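Local coordinates for glycoside hydrolase family 5 (Aspergillus oryzae, PDB 6LA0), which hydrolyses glycosidic bonds as a secreted family 5 rutinosidase, releasing rutinose from flavonoid glycosides such as rutin, and is predicted to act on beta-1,3-glucans, at residues G150-G153 / W154-N157; S240-E244 / Q245-N249; A160-Y163 / S164-I168; A170-S173 / F174-S178; G57-C60 / G61-L64. All coordinates share one frame; numbering follows the deposited sequence.

Interaction 1 of 5, residues G150-G153 / W154-N157; sequences GHWG and WYYN. With NAG (2-acetamido-2-deoxy-beta-D-glucopyranose), chain D.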
loop_
_atom_site.group_PDB
_atom_site.type_symbol
_atom_site.label_atom_id
_atom_site.label_comp_id
_atom_site.label_asym_id
_atom_site.label_seq_id
_atom_site.Cartn_x
_atom_site.Cartn_y
_atom_site.Cartn_z
ATOM N N GLY A 150 5.301 2.154 18.151
ATOM C CA GLY A 150 6.525 2.168 18.933
ATOM C C GLY A 150 7.522 1.059 18.661
ATOM O O GLY A 150 8.484 0.925 19.425
ATOM N N HIS A 151 7.335 0.261 17.605
ATOM C CA HIS A 151 8.252 -0.823 17.261
ATOM C C HIS A 151 9.149 -0.399 16.096
ATOM O O HIS A 151 8.659 -0.155 14.987
ATOM C CB HIS A 151 7.482 -2.095 16.895
ATOM C CG HIS A 151 6.854 -2.792 18.064
ATOM N ND1 HIS A 151 6.720 -4.165 18.127
ATOM C CD2 HIS A 151 6.311 -2.308 19.207
ATOM C CE1 HIS A 151 6.119 -4.495 19.259
ATOM N NE2 HIS A 151 5.859 -3.386 19.931
ATOM N N TRP A 152 10.460 -0.307 16.350
ATOM C CA TRP A 152 11.470 -0.146 15.304
ATOM C C TRP A 152 12.479 -1.291 15.315
ATOM O O TRP A 152 13.607 -1.117 14.836
ATOM C CB TRP A 152 12.234 1.172 15.455
ATOM C CG TRP A 152 11.552 2.419 15.043
ATOM C CD1 TRP A 152 11.597 3.018 13.815
ATOM C CD2 TRP A 152 10.786 3.285 15.885
ATOM N NE1 TRP A 152 10.871 4.190 13.835
ATOM C CE2 TRP A 152 10.363 4.374 15.095
ATOM C CE3 TRP A 152 10.397 3.235 17.229
ATOM C CZ2 TRP A 152 9.571 5.396 15.602
ATOM C CZ3 TRP A 152 9.618 4.252 17.729
ATOM C CH2 TRP A 152 9.215 5.322 16.919
ATOM N N GLY A 153 12.110 -2.449 15.870
ATOM C CA GLY A 153 13.029 -3.536 16.128
ATOM C C GLY A 153 13.508 -4.313 14.924
ATOM O O GLY A 153 14.368 -5.182 15.070
ATOM N N TRP A 154 12.976 -4.019 13.736
ATOM C CA TRP A 154 13.394 -4.724 12.525
ATOM C C TRP A 154 14.843 -4.410 12.164
ATOM O O TRP A 154 15.579 -5.294 11.698
ATOM C CB TRP A 154 12.455 -4.346 11.376
ATOM C CG TRP A 154 12.765 -4.977 10.045
ATOM C CD1 TRP A 154 12.482 -6.249 9.664
ATOM C CD2 TRP A 154 13.394 -4.349 8.919
ATOM N NE1 TRP A 154 12.889 -6.460 8.374
ATOM C CE2 TRP A 154 13.460 -5.308 7.894
ATOM C CE3 TRP A 154 13.897 -3.062 8.677
ATOM C CZ2 TRP A 154 14.016 -5.028 6.647
ATOM C CZ3 TRP A 154 14.451 -2.782 7.438
ATOM C CH2 TRP A 154 14.496 -3.754 6.435
ATOM N N TYR A 155 15.274 -3.167 12.391
ATOM C CA TYR A 155 16.580 -2.710 11.925
ATOM C C TYR A 155 17.717 -3.444 12.634
ATOM O O TYR A 155 17.701 -3.605 13.859
ATOM C CB TYR A 155 16.699 -1.191 12.130
ATOM C CG TYR A 155 15.752 -0.421 11.239
ATOM C CD1 TYR A 155 14.468 -0.100 11.673
ATOM C CD2 TYR A 155 16.117 -0.060 9.946
ATOM C CE1 TYR A 155 13.585 0.576 10.858
ATOM C CE2 TYR A 155 15.232 0.626 9.113
ATOM C CZ TYR A 155 13.962 0.941 9.584
ATOM O OH TYR A 155 13.052 1.614 8.785
ATOM N N TYR A 156 18.705 -3.896 11.843
ATOM C CA TYR A 156 19.972 -4.445 12.323
ATOM C C TYR A 156 19.791 -5.772 13.060
ATOM O O TYR A 156 20.703 -6.239 13.743
ATOM C CB TYR A 156 20.704 -3.425 13.211
ATOM C CG TYR A 156 20.532 -1.977 12.758
ATOM C CD1 TYR A 156 20.972 -1.560 11.506
ATOM C CD2 TYR A 156 19.915 -1.039 13.576
ATOM C CE1 TYR A 156 20.812 -0.246 11.088
ATOM C CE2 TYR A 156 19.743 0.275 13.170
ATOM C CZ TYR A 156 20.196 0.667 11.931
ATOM O OH TYR A 156 20.017 1.979 11.539
ATOM N N ASN A 157 18.626 -6.396 12.915
ATOM C CA ASN A 157 18.197 -7.539 13.728
ATOM C C ASN A 157 18.243 -8.768 12.832
ATOM O O ASN A 157 17.389 -8.941 11.957
ATOM C CB ASN A 157 16.795 -7.254 14.274
ATOM C CG ASN A 157 16.217 -8.378 15.120
ATOM O OD1 ASN A 157 16.600 -9.546 15.017
ATOM N ND2 ASN A 157 15.256 -8.013 15.962
HETATM C C1 NAG D . 14.559 -8.934 16.814
HETATM C C2 NAG D . 13.995 -8.197 18.046
HETATM C C3 NAG D . 13.015 -9.088 18.821
HETATM C C4 NAG D . 11.972 -9.688 17.887
HETATM C C5 NAG D . 12.676 -10.420 16.757
HETATM C C6 NAG D . 11.723 -11.043 15.766
HETATM C C7 NAG D . 15.337 -6.475 19.170
HETATM C C8 NAG D . 16.488 -6.212 20.094
HETATM N N2 NAG D . 15.075 -7.759 18.914
HETATM O O3 NAG D . 12.372 -8.317 19.831
HETATM O O4 NAG D . 11.136 -10.601 18.592
HETATM O O5 NAG D . 13.479 -9.477 16.035
HETATM O O6 NAG D . 10.552 -10.251 15.641
HETATM O O7 NAG D . 14.672 -5.565 18.677
#
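W152 O and the ring of Y155 meet inside the first of two overlapping beta turns, type I from W152 to Y155 and type II from W154 to N157, which lead the loop after strand 128-133 to an N-glycosylated asparagine at the N-cap of helix 158-176. The carbonyl oxygen of W152 lies in the plane of the Y155 ring, at its edge, 3.4 Å from CD1. The indole of W152 adds a loose apolar touch, its CD1 4.3 Å from Y155 CE1, while Y155 OH bonds to T140 O. Next comes G153, whose carbonyl takes the N-H of the glycosylated amide: N157 ND2 donates to G153 O at 3.1 Å, close to the amide plane. With CG anti to the backbone N, chi1 of N157 (179°) carries the amide to that oxygen. N157 OD1 accepts from A160 N, so both ends of the amide are held and its rotation is limited. The sugar continues from there, NAG C1 joined covalently to N157 ND2 at 1.4 Å.

Interaction 2 of 5, residues S240-E244 / Q245-N249; sequences SFKPE and QYWSN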
loop_
_atom_site.group_PDB
_atom_site.type_symbol
_atom_site.label_atom_id
_atom_site.label_comp_id
_atom_site.label_asym_id
_atom_site.label_seq_id
_atom_site.Cartn_x
_atom_site.Cartn_y
_atom_site.Cartn_z
ATOM N N SER A 240 10.936 4.062 1.098
ATOM C CA SER A 240 10.626 5.062 2.116
ATOM C C SER A 240 10.227 6.340 1.385
ATOM O O SER A 240 9.538 6.270 0.362
ATOM C CB SER A 240 11.826 5.254 3.054
ATOM O OG SER A 240 11.502 5.992 4.225
ATOM N N PHE A 241 10.675 7.502 1.848
ATOM C CA PHE A 241 10.293 8.744 1.195
ATOM C C PHE A 241 11.466 9.432 0.495
ATOM O O PHE A 241 11.475 10.655 0.342
ATOM C CB PHE A 241 9.602 9.660 2.201
ATOM C CG PHE A 241 8.433 8.998 2.893
ATOM C CD1 PHE A 241 7.198 8.913 2.266
ATOM C CD2 PHE A 241 8.575 8.441 4.157
ATOM C CE1 PHE A 241 6.106 8.296 2.906
ATOM C CE2 PHE A 241 7.493 7.825 4.799
ATOM C CZ PHE A 241 6.264 7.750 4.168
ATOM N N LYS A 242 12.450 8.648 0.040
ATOM C CA LYS A 242 13.507 9.163 -0.819
ATOM C C LYS A 242 13.038 9.250 -2.272
ATOM O O LYS A 242 12.106 8.554 -2.683
ATOM C CB LYS A 242 14.728 8.255 -0.752
ATOM C CG LYS A 242 15.177 7.868 0.635
ATOM C CD LYS A 242 15.690 9.041 1.430
ATOM C CE LYS A 242 16.719 8.576 2.446
ATOM N NZ LYS A 242 17.243 9.711 3.252
ATOM N N PRO A 243 13.677 10.093 -3.081
ATOM C CA PRO A 243 13.450 10.017 -4.528
ATOM C C PRO A 243 14.049 8.740 -5.083
ATOM O O PRO A 243 14.994 8.180 -4.526
ATOM C CB PRO A 243 14.173 11.256 -5.079
ATOM C CG PRO A 243 15.117 11.676 -4.000
ATOM C CD PRO A 243 14.455 11.285 -2.703
ATOM N N GLU A 244 13.487 8.274 -6.201
ATOM C CA GLU A 244 14.066 7.102 -6.845
ATOM C C GLU A 244 15.554 7.310 -7.123
ATOM O O GLU A 244 16.343 6.362 -7.015
ATOM C CB GLU A 244 13.308 6.774 -8.136
ATOM C CG GLU A 244 13.977 5.696 -9.008
ATOM C CD GLU A 244 14.892 6.282 -10.076
ATOM O OE1 GLU A 244 14.955 7.522 -10.204
ATOM O OE2 GLU A 244 15.558 5.500 -10.787
ATOM N N GLN A 245 15.966 8.542 -7.438
ATOM C CA GLN A 245 17.380 8.773 -7.732
ATOM C C GLN A 245 18.295 8.473 -6.544
ATOM O O GLN A 245 19.492 8.223 -6.747
ATOM C CB GLN A 245 17.587 10.216 -8.204
ATOM C CG GLN A 245 16.996 10.472 -9.575
ATOM C CD GLN A 245 15.597 11.057 -9.504
ATOM O OE1 GLN A 245 14.769 10.649 -8.673
ATOM N NE2 GLN A 245 15.319 12.014 -10.378
ATOM N N TYR A 246 17.763 8.499 -5.316
ATOM C CA TYR A 246 18.555 8.176 -4.134
ATOM C C TYR A 246 18.982 6.714 -4.127
ATOM O O TYR A 246 20.049 6.387 -3.598
ATOM C CB TYR A 246 17.753 8.498 -2.860
ATOM C CG TYR A 246 18.432 8.115 -1.552
ATOM C CD1 TYR A 246 18.327 6.818 -1.042
ATOM C CD2 TYR A 246 19.176 9.047 -0.822
ATOM C CE1 TYR A 246 18.949 6.452 0.153
ATOM C CE2 TYR A 246 19.799 8.690 0.378
ATOM C CZ TYR A 246 19.673 7.392 0.859
ATOM O OH TYR A 246 20.277 7.012 2.042
ATOM N N TRP A 247 18.166 5.827 -4.699
ATOM C CA TRP A 247 18.418 4.392 -4.651
ATOM C C TRP A 247 18.997 3.842 -5.942
ATOM O O TRP A 247 19.578 2.747 -5.932
ATOM C CB TRP A 247 17.117 3.621 -4.361
ATOM C CG TRP A 247 16.451 3.975 -3.060
ATOM C CD1 TRP A 247 15.348 4.770 -2.890
ATOM C CD2 TRP A 247 16.822 3.521 -1.748
ATOM N NE1 TRP A 247 15.032 4.861 -1.559
ATOM C CE2 TRP A 247 15.913 4.099 -0.834
ATOM C CE3 TRP A 247 17.838 2.692 -1.258
ATOM C CZ2 TRP A 247 15.991 3.874 0.542
ATOM C CZ3 TRP A 247 17.912 2.466 0.109
ATOM C CH2 TRP A 247 16.991 3.055 0.993
ATOM N N SER A 248 18.836 4.562 -7.048
ATOM C CA SER A 248 19.007 3.928 -8.347
ATOM C C SER A 248 20.459 3.557 -8.622
ATOM O O SER A 248 20.720 2.591 -9.349
ATOM C CB SER A 248 18.463 4.845 -9.439
ATOM O OG SER A 248 19.302 5.958 -9.637
ATOM N N ASN A 249 21.416 4.268 -8.050
ATOM C CA ASN A 249 22.802 3.928 -8.340
ATOM C C ASN A 249 23.390 2.956 -7.333
ATOM O O ASN A 249 24.565 2.600 -7.452
ATOM C CB ASN A 249 23.654 5.192 -8.439
ATOM C CG ASN A 249 23.447 5.906 -9.758
ATOM O OD1 ASN A 249 22.823 6.972 -9.815
ATOM N ND2 ASN A 249 23.923 5.293 -10.837
#
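E244, K242 and Q245 carry most of this contact, at the start of the short helix 244-248 that follows strand 235-237 in the TIM-barrel fold. The carbonyl of E244 accepts from W247 N at 3.0 Å and, weakly, from S248 N at 3.1 Å. Its side chain has CG anti to the backbone N and bends at chi2, leaving OE2 3.3 Å from S248 CB, while OE1 takes the N-H of D289, whose carboxylate also bonds S248 OG. Q245 bends at chi2 (95°), bringing OE1 back to 3.7 Å from P243 CB. K242 is bent at chi2 too, at -66°, and runs over a face of the Y246 ring before NZ reaches the carbonyls of L207 and P204; toward the ring, NZ makes an off-centre cation-pi contact. Nearer the backbone, K242 CB lies 3.5 Å from W247 NE1, which donates to G239 O. Over the face of the Y246 ring the nearest atom of K242 is CE, 3.6 Å from CZ, a CH-pi contact.

Interaction 3 of 5, residues A160-Y163 / S164-I168; sequences AFDY and SMQVI. With NAG (2-acetamido-2-deoxy-beta-D-glucopyranose), chain D.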
loop_
_atom_site.group_PDB
_atom_site.type_symbol
_atom_site.label_atom_id
_atom_site.label_comp_id
_atom_site.label_asym_id
_atom_site.label_seq_id
_atom_site.Cartn_x
_atom_site.Cartn_y
_atom_site.Cartn_z
ATOM N N ALA A 160 15.072 -11.054 13.022
ATOM C CA ALA A 160 13.996 -10.439 12.252
ATOM C C ALA A 160 14.267 -10.510 10.752
ATOM O O ALA A 160 13.342 -10.719 9.957
ATOM C CB ALA A 160 13.814 -8.984 12.688
ATOM N N PHE A 161 15.526 -10.308 10.340
ATOM C CA PHE A 161 15.881 -10.448 8.928
ATOM C C PHE A 161 15.587 -11.857 8.414
ATOM O O PHE A 161 14.999 -12.028 7.338
ATOM C CB PHE A 161 17.361 -10.083 8.728
ATOM C CG PHE A 161 17.757 -9.887 7.292
ATOM C CD1 PHE A 161 17.794 -8.613 6.733
ATOM C CD2 PHE A 161 18.122 -10.968 6.503
ATOM C CE1 PHE A 161 18.160 -8.425 5.410
ATOM C CE2 PHE A 161 18.498 -10.787 5.182
ATOM C CZ PHE A 161 18.510 -9.513 4.630
ATOM N N ASP A 162 15.993 -12.883 9.169
ATOM C CA ASP A 162 15.734 -14.255 8.742
ATOM C C ASP A 162 14.235 -14.507 8.583
ATOM O O ASP A 162 13.786 -15.043 7.561
ATOM C CB ASP A 162 16.350 -15.242 9.739
ATOM C CG ASP A 162 16.359 -16.656 9.213
ATOM O OD1 ASP A 162 16.294 -16.804 7.972
ATOM O OD2 ASP A 162 16.417 -17.614 10.027
ATOM N N TYR A 163 13.444 -14.115 9.584
ATOM C CA TYR A 163 11.996 -14.263 9.493
ATOM C C TYR A 163 11.417 -13.491 8.311
ATOM O O TYR A 163 10.445 -13.944 7.690
ATOM C CB TYR A 163 11.335 -13.781 10.788
ATOM C CG TYR A 163 11.334 -14.782 11.929
ATOM C CD1 TYR A 163 10.727 -16.027 11.792
ATOM C CD2 TYR A 163 11.932 -14.476 13.151
ATOM C CE1 TYR A 163 10.720 -16.944 12.837
ATOM C CE2 TYR A 163 11.914 -15.392 14.212
ATOM C CZ TYR A 163 11.312 -16.619 14.044
ATOM O OH TYR A 163 11.291 -17.528 15.094
ATOM N N SER A 164 11.995 -12.330 7.983
ATOM C CA SER A 164 11.480 -11.548 6.864
ATOM C C SER A 164 11.670 -12.298 5.550
ATOM O O SER A 164 10.760 -12.337 4.718
ATOM C CB SER A 164 12.166 -10.170 6.805
ATOM O OG SER A 164 11.830 -9.348 7.927
ATOM N N MET A 165 12.839 -12.928 5.350
ATOM C CA MET A 165 13.043 -13.689 4.117
ATOM C C MET A 165 12.139 -14.916 4.059
ATOM O O MET A 165 11.703 -15.309 2.971
ATOM C CB MET A 165 14.513 -14.099 3.964
ATOM C CG MET A 165 15.481 -12.937 3.818
ATOM S SD MET A 165 15.047 -11.792 2.494
ATOM C CE MET A 165 15.074 -12.855 1.048
ATOM N N GLN A 166 11.833 -15.528 5.202
ATOM C CA GLN A 166 10.831 -16.590 5.205
ATOM C C GLN A 166 9.463 -16.067 4.760
ATOM O O GLN A 166 8.734 -16.749 4.025
ATOM C CB GLN A 166 10.769 -17.229 6.592
ATOM C CG GLN A 166 12.063 -17.970 6.950
ATOM C CD GLN A 166 11.992 -18.676 8.289
ATOM O OE1 GLN A 166 10.933 -19.141 8.710
ATOM N NE2 GLN A 166 13.120 -18.750 8.971
ATOM N N VAL A 167 9.105 -14.847 5.173
ATOM C CA VAL A 167 7.886 -14.210 4.666
ATOM C C VAL A 167 7.914 -14.144 3.144
ATOM O O VAL A 167 6.963 -14.557 2.470
ATOM C CB VAL A 167 7.709 -12.816 5.299
ATOM C CG1 VAL A 167 6.659 -11.983 4.544
ATOM C CG2 VAL A 167 7.350 -12.952 6.777
ATOM N N ILE A 168 9.030 -13.668 2.576
ATOM C CA ILE A 168 9.127 -13.532 1.124
ATOM C C ILE A 168 9.098 -14.898 0.438
ATOM O O ILE A 168 8.486 -15.049 -0.627
ATOM C CB ILE A 168 10.388 -12.721 0.756
ATOM C CG1 ILE A 168 10.247 -11.278 1.256
ATOM C CG2 ILE A 168 10.656 -12.756 -0.759
ATOM C CD1 ILE A 168 8.868 -10.675 1.020
HETATM C C1 NAG D . 14.559 -8.934 16.814
HETATM C C2 NAG D . 13.995 -8.197 18.046
HETATM C C3 NAG D . 13.015 -9.088 18.821
HETATM C C4 NAG D . 11.972 -9.688 17.887
HETATM C C5 NAG D . 12.676 -10.420 16.757
HETATM C C6 NAG D . 11.723 -11.043 15.766
HETATM C C7 NAG D . 15.337 -6.475 19.170
HETATM C C8 NAG D . 16.488 -6.212 20.094
HETATM N N2 NAG D . 15.075 -7.759 18.914
HETATM O O3 NAG D . 12.372 -8.317 19.831
HETATM O O4 NAG D . 11.136 -10.601 18.592
HETATM O O5 NAG D . 13.479 -9.477 16.035
HETATM O O6 NAG D . 10.552 -10.251 15.641
HETATM O O7 NAG D . 14.672 -5.565 18.677
#
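S164 gives two hydrogen bonds to one carbonyl: its backbone N and its OG each lie 2.9 Å from A160 O, and they arrive from opposite faces of the carbonyl plane. Placing OG beside the backbone N (chi1 -67°) turns the hydroxyl back along the helix to that oxygen, while W154 NE1 donates to the same OG, which thus links the indole to the helix backbone. The other i to i+4 bonds are regular, from M165 N to F161 O, Q166 N to D162 O and V167 N to Y163 O. These two turns belong to helix 158-176, one of the outer helices of the TIM barrel, with F161, S164, M165 and I168 turned to helix 209-229. Among apolar contacts, F161 and M165 run side by side, pointing the same way, with M165 CG 3.9 Å from F161 CE2. Bent at chi2 (-54°), M165 has SD 5.1 Å from the F161 ring centroid, an oblique Met-aromatic contact. On the polar outer side D162 OD2 and Q166 NE2 stay 3.6 Å apart, carboxylate and amide planes turned 78° from each other. Toward the glycan, the methyl of A160 touches the ring oxygen, CB 3.4 Å from NAG O5.

Interaction 4 of 5, residues A170-S173 / F174-S178; sequences AVIS and FVQNS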
loop_
_atom_site.group_PDB
_atom_site.type_symbol
_atom_site.label_atom_id
_atom_site.label_comp_id
_atom_site.label_asym_id
_atom_site.label_seq_id
_atom_site.Cartn_x
_atom_site.Cartn_y
_atom_site.Cartn_z
ATOM N N ALA A 170 7.380 -17.385 1.373
ATOM C CA ALA A 170 5.965 -17.751 1.350
ATOM C C ALA A 170 5.191 -16.983 0.282
ATOM O O ALA A 170 4.325 -17.557 -0.391
ATOM C CB ALA A 170 5.344 -17.516 2.731
ATOM N N VAL A 171 5.480 -15.685 0.107
ATOM C CA VAL A 171 4.824 -14.934 -0.962
ATOM C C VAL A 171 5.206 -15.504 -2.322
ATOM O O VAL A 171 4.350 -15.670 -3.203
ATOM C CB VAL A 171 5.162 -13.436 -0.854
ATOM C CG1 VAL A 171 4.626 -12.652 -2.078
ATOM C CG2 VAL A 171 4.635 -12.862 0.464
ATOM N N ILE A 172 6.499 -15.808 -2.515
ATOM C CA ILE A 172 6.958 -16.353 -3.793
ATOM C C ILE A 172 6.176 -17.610 -4.142
ATOM O O ILE A 172 5.704 -17.780 -5.274
ATOM C CB ILE A 172 8.473 -16.632 -3.753
ATOM C CG1 ILE A 172 9.275 -15.325 -3.728
ATOM C CG2 ILE A 172 8.880 -17.463 -4.950
ATOM C CD1 ILE A 172 10.759 -15.522 -3.397
ATOM N N SER A 173 6.032 -18.517 -3.161
ATOM C CA SER A 173 5.311 -19.765 -3.390
ATOM C C SER A 173 3.853 -19.499 -3.756
ATOM O O SER A 173 3.325 -20.102 -4.699
ATOM C CB SER A 173 5.425 -20.655 -2.145
ATOM O OG SER A 173 4.575 -21.786 -2.214
ATOM N N PHE A 174 3.191 -18.587 -3.026
ATOM C CA PHE A 174 1.814 -18.192 -3.345
ATOM C C PHE A 174 1.678 -17.753 -4.804
ATOM O O PHE A 174 0.757 -18.179 -5.515
ATOM C CB PHE A 174 1.374 -17.066 -2.400
ATOM C CG PHE A 174 -0.033 -16.563 -2.642
ATOM C CD1 PHE A 174 -0.292 -15.560 -3.582
ATOM C CD2 PHE A 174 -1.095 -17.070 -1.904
ATOM C CE1 PHE A 174 -1.586 -15.102 -3.795
ATOM C CE2 PHE A 174 -2.393 -16.612 -2.108
ATOM C CZ PHE A 174 -2.639 -15.625 -3.052
ATOM N N VAL A 175 2.591 -16.890 -5.265
ATOM C CA VAL A 175 2.586 -16.447 -6.658
ATOM C C VAL A 175 2.839 -17.616 -7.602
ATOM O O VAL A 175 2.137 -17.787 -8.609
ATOM C CB VAL A 175 3.629 -15.329 -6.856
ATOM C CG1 VAL A 175 3.793 -14.982 -8.339
ATOM C CG2 VAL A 175 3.276 -14.118 -6.019
ATOM N N GLN A 176 3.844 -18.441 -7.293
ATOM C CA GLN A 176 4.224 -19.528 -8.191
ATOM C C GLN A 176 3.097 -20.544 -8.363
ATOM O O GLN A 176 2.899 -21.078 -9.464
ATOM C CB GLN A 176 5.484 -20.217 -7.667
ATOM C CG GLN A 176 6.775 -19.478 -7.995
ATOM C CD GLN A 176 7.013 -19.348 -9.488
ATOM O OE1 GLN A 176 6.482 -18.443 -10.137
ATOM N NE2 GLN A 176 7.816 -20.257 -10.044
ATOM N N ASN A 177 2.357 -20.836 -7.290
ATOM C CA ASN A 177 1.290 -21.826 -7.320
ATOM C C ASN A 177 -0.085 -21.193 -7.522
ATOM O O ASN A 177 -1.110 -21.855 -7.316
ATOM C CB ASN A 177 1.329 -22.668 -6.041
ATOM C CG ASN A 177 2.675 -23.342 -5.852
ATOM O OD1 ASN A 177 3.349 -23.163 -4.838
ATOM N ND2 ASN A 177 3.094 -24.086 -6.856
ATOM N N SER A 178 -0.120 -19.933 -7.958
ATOM C CA SER A 178 -1.376 -19.221 -8.121
ATOM C C SER A 178 -2.195 -19.711 -9.307
ATOM O O SER A 178 -3.402 -19.472 -9.337
ATOM C CB SER A 178 -1.081 -17.736 -8.281
ATOM O OG SER A 178 -0.468 -17.493 -9.527
#
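F174 N donates to A170 O at 3.0 Å, the first of four successive i to i+4 bonds. V175 N donates to V171 O, Q176 N reaches I172 O at 2.8 Å, the shortest of the set, and N177 N closes the series on S173 O. All four carbonyls of 170-173 are thus satisfied by the residues that follow. N177 then leaves helical geometry, and the carbonyl of V175 is taken up locally instead: S178 OG donates to V175 O at 2.8 Å, and S178 N adds a second bond at 3.2 Å to that same oxygen. The serine hydroxyl in turn accepts from S180 N, so it holds both the helix end and the chain leaving it. This is the C-terminal end of helix 158-176, the helical link of a beta-alpha-beta crossover between the neighbouring parallel strands 128-133 and 184-187. V171 and V175 turn to the sheet side, touching I186 and Y184 respectively, and meet each other only loosely, V171 CG1 4.4 Å from V175 CG2. I172 packs instead on helix 209-229. Q176 has CG beside its backbone N (chi1 -80°), 3.4 Å from I172 O, and its OE1 accepts from N230 ND2.

Interaction 5 of 5, residues G57-C60 / G61-L64; sequences GSRC and GPVL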
loop_
_atom_site.group_PDB
_atom_site.type_symbol
_atom_site.label_atom_id
_atom_site.label_comp_id
_atom_site.label_asym_id
_atom_site.label_seq_id
_atom_site.Cartn_x
_atom_site.Cartn_y
_atom_site.Cartn_z
ATOM N N GLY A 57 -7.994 -10.768 22.870
ATOM C CA GLY A 57 -7.595 -12.048 23.432
ATOM C C GLY A 57 -8.044 -13.177 22.536
ATOM O O GLY A 57 -7.889 -13.122 21.317
ATOM N N SER A 58 -8.631 -14.220 23.130
ATOM C CA SER A 58 -9.009 -15.382 22.334
ATOM C C SER A 58 -10.054 -15.066 21.271
ATOM O O SER A 58 -10.200 -15.844 20.319
ATOM C CB SER A 58 -9.505 -16.518 23.250
ATOM O OG SER A 58 -10.737 -16.190 23.897
ATOM N N ARG A 59 -10.779 -13.947 21.399
ATOM C CA ARG A 59 -11.778 -13.582 20.400
ATOM C C ARG A 59 -11.195 -12.816 19.207
ATOM O O ARG A 59 -11.956 -12.531 18.272
ATOM C CB ARG A 59 -12.903 -12.752 21.041
ATOM C CG ARG A 59 -13.581 -13.368 22.287
ATOM C CD ARG A 59 -14.075 -14.790 22.075
ATOM N NE ARG A 59 -14.875 -14.935 20.860
ATOM C CZ ARG A 59 -14.985 -16.059 20.152
ATOM N NH1 ARG A 59 -14.344 -17.168 20.527
ATOM N NH2 ARG A 59 -15.742 -16.077 19.062
ATOM N N CYS A 60 -9.890 -12.500 19.204
ATOM C CA CYS A 60 -9.305 -11.709 18.114
ATOM C C CYS A 60 -9.498 -12.394 16.770
ATOM O O CYS A 60 -9.952 -11.768 15.804
ATOM C CB CYS A 60 -7.813 -11.452 18.350
ATOM S SG CYS A 60 -6.966 -10.594 16.937
ATOM N N GLY A 61 -9.147 -13.678 16.687
ATOM C CA GLY A 61 -9.264 -14.452 15.468
ATOM C C GLY A 61 -10.665 -14.461 14.883
ATOM O O GLY A 61 -10.891 -14.047 13.741
ATOM N N PRO A 62 -11.635 -14.950 15.658
ATOM C CA PRO A 62 -13.023 -14.967 15.170
ATOM C C PRO A 62 -13.497 -13.628 14.632
ATOM O O PRO A 62 -14.155 -13.583 13.583
ATOM C CB PRO A 62 -13.809 -15.393 16.413
ATOM C CG PRO A 62 -12.855 -16.245 17.164
ATOM C CD PRO A 62 -11.486 -15.683 16.929
ATOM N N VAL A 63 -13.158 -12.536 15.317
ATOM C CA VAL A 63 -13.573 -11.201 14.884
ATOM C C VAL A 63 -12.906 -10.825 13.568
ATOM O O VAL A 63 -13.554 -10.302 12.649
ATOM C CB VAL A 63 -13.251 -10.168 15.974
ATOM C CG1 VAL A 63 -13.340 -8.756 15.402
ATOM C CG2 VAL A 63 -14.203 -10.329 17.139
ATOM N N LEU A 64 -11.592 -11.044 13.468
ATOM C CA LEU A 64 -10.890 -10.672 12.243
ATOM C C LEU A 64 -11.291 -11.576 11.078
ATOM O O LEU A 64 -11.494 -11.093 9.960
ATOM C CB LEU A 64 -9.382 -10.704 12.478
ATOM C CG LEU A 64 -8.929 -9.552 13.380
ATOM C CD1 LEU A 64 -7.413 -9.528 13.587
ATOM C CD2 LEU A 64 -9.435 -8.190 12.800
HETATM O O HOH W 1 -7.904 -15.235 18.559
#
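C60 and L64 make the tight side of this first turn of helix 60-70, with C60 SG 3.5 Å from L64 CD1. The sulfur stands anti to the backbone N (chi1 175°), pointing back to C53 of helix 49-56, its disulfide partner. L64 N donates to C60 O at 2.9 Å, and V63 N to R59 O at 3.2 Å. V63 and L64 also pack on F38 of helix 36-42. The outer side is looser and wet. R59, bent at chi2 and chi3, curls round so that P62 CG sits over one face of its guanidinium, toward the rim, with NH2 3.3 Å from P62 CB. P62 has no N-H to give, and its CD simply rests 3.6 Å from S58 O. A water occupies the helix start, accepting from G61 N at 2.7 Å and giving a weak bond to S58 O. Because C60 sulfur is tied up as a disulfide, it meets L64 as an apolar group, and the covalent link holds helix 49-56 to the first turn of helix 60-70.

Along the chain the order is interaction 5, 1, 3, 4, 2, all in the one TIM-barrel domain of this family 5 enzyme. Interactions 1, 3 and 4 form one run: the turns of 150-157 lead into helix 158-176, whose early turns hold interaction 3 and whose end holds interaction 4, about 15 Å further on between centres. Interactions 1 and 3 touch directly through W154 and S164, and both touch the same glycan, which is thus seated at the loop-helix junction. Interactions 2 and 5 lie on opposite sides of the chain's centre, about 40 Å apart between centres. Helix 209-229 packs against interactions 1 to 4, tying the contacts together.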